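Local coordinates for protein pyruvate formate-lyase 2 (Archaeoglobus fulgidus, PDB 2F3O) that is of uncertain function but belongs to the glycyl radical enzymes of the pyruvate formate-lyase and glycerol dehydratase type, and probably acts as a lyase, at residues G83-N88 against D319-Q324. Numbering follows the deposited sequence.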
loop_
_atom_site.group_PDB
_atom_site.type_symbol
_atom_site.label_atom_id
_atom_site.label_comp_id
_atom_site.label_asym_id
_atom_site.label_seq_id
_atom_site.Cartn_x
_atom_site.Cartn_y
_atom_site.Cartn_z
ATOM N N GLY A 83 2.816 36.450 -13.416
ATOM C CA GLY A 83 2.403 37.572 -14.256
ATOM C C GLY A 83 2.278 38.925 -13.566
ATOM O O GLY A 83 2.243 39.947 -14.235
ATOM N N LEU A 84 2.217 38.949 -12.236
ATOM C CA LEU A 84 2.154 40.216 -11.518
ATOM C C LEU A 84 3.523 40.887 -11.451
ATOM O O LEU A 84 3.611 42.074 -11.106
ATOM C CB LEU A 84 1.595 40.068 -10.097
ATOM C CG LEU A 84 0.138 39.715 -9.772
ATOM C CD1 LEU A 84 -0.299 40.404 -8.474
ATOM C CD2 LEU A 84 -0.827 40.053 -10.897
ATOM N N ARG A 85 4.588 40.135 -11.764
ATOM C CA ARG A 85 5.937 40.700 -11.864
ATOM C C ARG A 85 5.935 41.781 -12.929
ATOM O O ARG A 85 6.429 42.888 -12.712
ATOM C CB ARG A 85 6.966 39.639 -12.266
ATOM C CG ARG A 85 7.456 38.791 -11.136
ATOM C CD ARG A 85 8.819 38.174 -11.425
ATOM N NE ARG A 85 9.632 38.211 -10.213
ATOM C CZ ARG A 85 10.717 38.966 -10.038
ATOM N NH1 ARG A 85 11.173 39.726 -11.018
ATOM N NH2 ARG A 85 11.365 38.943 -8.875
ATOM N N ILE A 86 5.337 41.445 -14.067
ATOM C CA ILE A 86 5.346 42.313 -15.219
ATOM C C ILE A 86 4.380 43.501 -15.144
ATOM O O ILE A 86 4.614 44.497 -15.818
ATOM C CB ILE A 86 5.168 41.511 -16.534
ATOM C CG1 ILE A 86 6.030 42.111 -17.630
ATOM C CG2 ILE A 86 3.701 41.406 -16.964
ATOM C CD1 ILE A 86 5.730 41.549 -18.959
ATOM N N ILE A 87 3.332 43.426 -14.313
ATOM C CA ILE A 87 2.393 44.560 -14.158
ATOM C C ILE A 87 3.125 45.671 -13.435
ATOM O O ILE A 87 2.999 46.842 -13.772
ATOM C CB ILE A 87 1.119 44.218 -13.344
ATOM C CG1 ILE A 87 0.567 42.847 -13.717
ATOM C CG2 ILE A 87 0.048 45.261 -13.529
ATOM C CD1 ILE A 87 0.031 42.748 -15.082
ATOM N N ASN A 88 3.956 45.277 -12.483
ATOM C CA ASN A 88 4.778 46.198 -11.717
ATOM C C ASN A 88 5.810 47.008 -12.530
ATOM O O ASN A 88 6.543 47.838 -11.978
ATOM C CB ASN A 88 5.487 45.414 -10.615
ATOM C CG ASN A 88 5.822 46.271 -9.430
ATOM O OD1 ASN A 88 6.952 46.247 -8.936
ATOM N ND2 ASN A 88 4.852 47.072 -8.982
ATOM N N ASP A 319 9.743 40.227 -16.740
ATOM C CA ASP A 319 10.096 41.576 -16.311
ATOM C C ASP A 319 11.601 41.835 -16.492
ATOM O O ASP A 319 12.327 40.991 -17.019
ATOM C CB ASP A 319 9.769 41.742 -14.840
ATOM C CG ASP A 319 10.560 40.789 -13.988
ATOM O OD1 ASP A 319 10.155 39.615 -13.943
ATOM O OD2 ASP A 319 11.594 41.193 -13.393
ATOM N N SER A 320 12.060 42.981 -15.986
ATOM C CA SER A 320 13.442 43.448 -16.144
ATOM C C SER A 320 14.503 42.567 -15.499
ATOM O O SER A 320 15.582 42.399 -16.062
ATOM C CB SER A 320 13.588 44.860 -15.590
ATOM O OG SER A 320 13.765 44.827 -14.188
ATOM N N LEU A 321 14.204 42.014 -14.326
ATOM C CA LEU A 321 15.128 41.093 -13.674
ATOM C C LEU A 321 15.106 39.736 -14.378
ATOM O O LEU A 321 16.160 39.183 -14.680
ATOM C CB LEU A 321 14.813 40.953 -12.187
ATOM C CG LEU A 321 14.547 42.279 -11.464
ATOM C CD1 LEU A 321 13.993 42.051 -10.039
ATOM C CD2 LEU A 321 15.800 43.172 -11.443
ATOM N N LEU A 322 13.914 39.225 -14.686
ATOM C CA LEU A 322 13.800 37.947 -15.398
ATOM C C LEU A 322 14.414 37.960 -16.807
ATOM O O LEU A 322 14.806 36.911 -17.336
ATOM C CB LEU A 322 12.346 37.460 -15.437
ATOM C CG LEU A 322 11.811 36.807 -14.156
ATOM C CD1 LEU A 322 10.424 36.277 -14.423
ATOM C CD2 LEU A 322 12.709 35.698 -13.627
ATOM N N GLU A 323 14.525 39.153 -17.391
ATOM C CA GLU A 323 15.223 39.336 -18.665
ATOM C C GLU A 323 16.743 39.203 -18.582
ATOM O O GLU A 323 17.400 39.025 -19.598
ATOM C CB GLU A 323 14.891 40.691 -19.272
ATOM C CG GLU A 323 13.627 40.702 -20.094
ATOM C CD GLU A 323 13.747 39.903 -21.372
ATOM O OE1 GLU A 323 14.842 39.889 -21.998
ATOM O OE2 GLU A 323 12.724 39.296 -21.747
ATOM N N GLN A 324 17.306 39.321 -17.388
ATOM C CA GLN A 324 18.741 39.165 -17.247
ATOM C C GLN A 324 19.091 37.699 -17.132
ATOM O O GLN A 324 20.138 37.268 -17.614
ATOM C CB GLN A 324 19.257 39.910 -16.018
ATOM C CG GLN A 324 19.347 41.424 -16.176
ATOM C CD GLN A 324 19.459 42.148 -14.830
ATOM O OE1 GLN A 324 19.731 41.528 -13.792
ATOM N NE2 GLN A 324 19.248 43.463 -14.846
#
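Arg-85 reaches out of the short, weakly bonded helix at about 83-87 and lays one end of its guanidinium, NH1, against the carboxylate of Asp-319. NH1 of Arg-85 lies 2.8 Å from OD2 of Asp-319, a salt bridge, and gives a nearly straight hydrogen bond of 3.1 Å to OD1 of the same aspartate. One nitrogen thus spans both oxygens, and the pairing is not the flat two-nitrogen fork: the guanidinium and carboxylate planes are turned 41° apart, the acid lying at the guanidinium's edge while NH1 meets OD1 from above the carboxylate plane. A bend in the arginine chain at chi3 (140°) swings the guanidinium so that NH1 faces the acid.

Asp-319 tucks CG in between its own N and C (chi1 62°), which turns OD2 back over the turn that follows. There OD2 of Asp-319 accepts from Leu-321 N at 2.9 Å and, weakly, from Leu-322 N, so one oxygen serves both the arginine and the backbone. With an alanine here the guanidinium would probably lose this counter-charge and be free to turn, and the two amides of the turn would lose their side-chain acceptor.

Two leucines flank the ion pair. CD1 of Leu-321 comes to the guanidinium edge, 3.8 Å from NH1 of Arg-85, whereas Leu-322 lies roughly perpendicular to the arginine chain and sets its CD1 3.9 Å from CD of Arg-85. Ile-86 adds looser packing beside the Asp-319 backbone. Nearby, Ser-320 OG hydrogen-bonds to Glu-89, and Ile-87 packs on helix 105-119. The motif is an aspartate cap at the turn into helix 322-325, tied by a salt bridge to the weak helix near 83-87, joining two sequence-distant parts of the pyruvate formate lyase-like region.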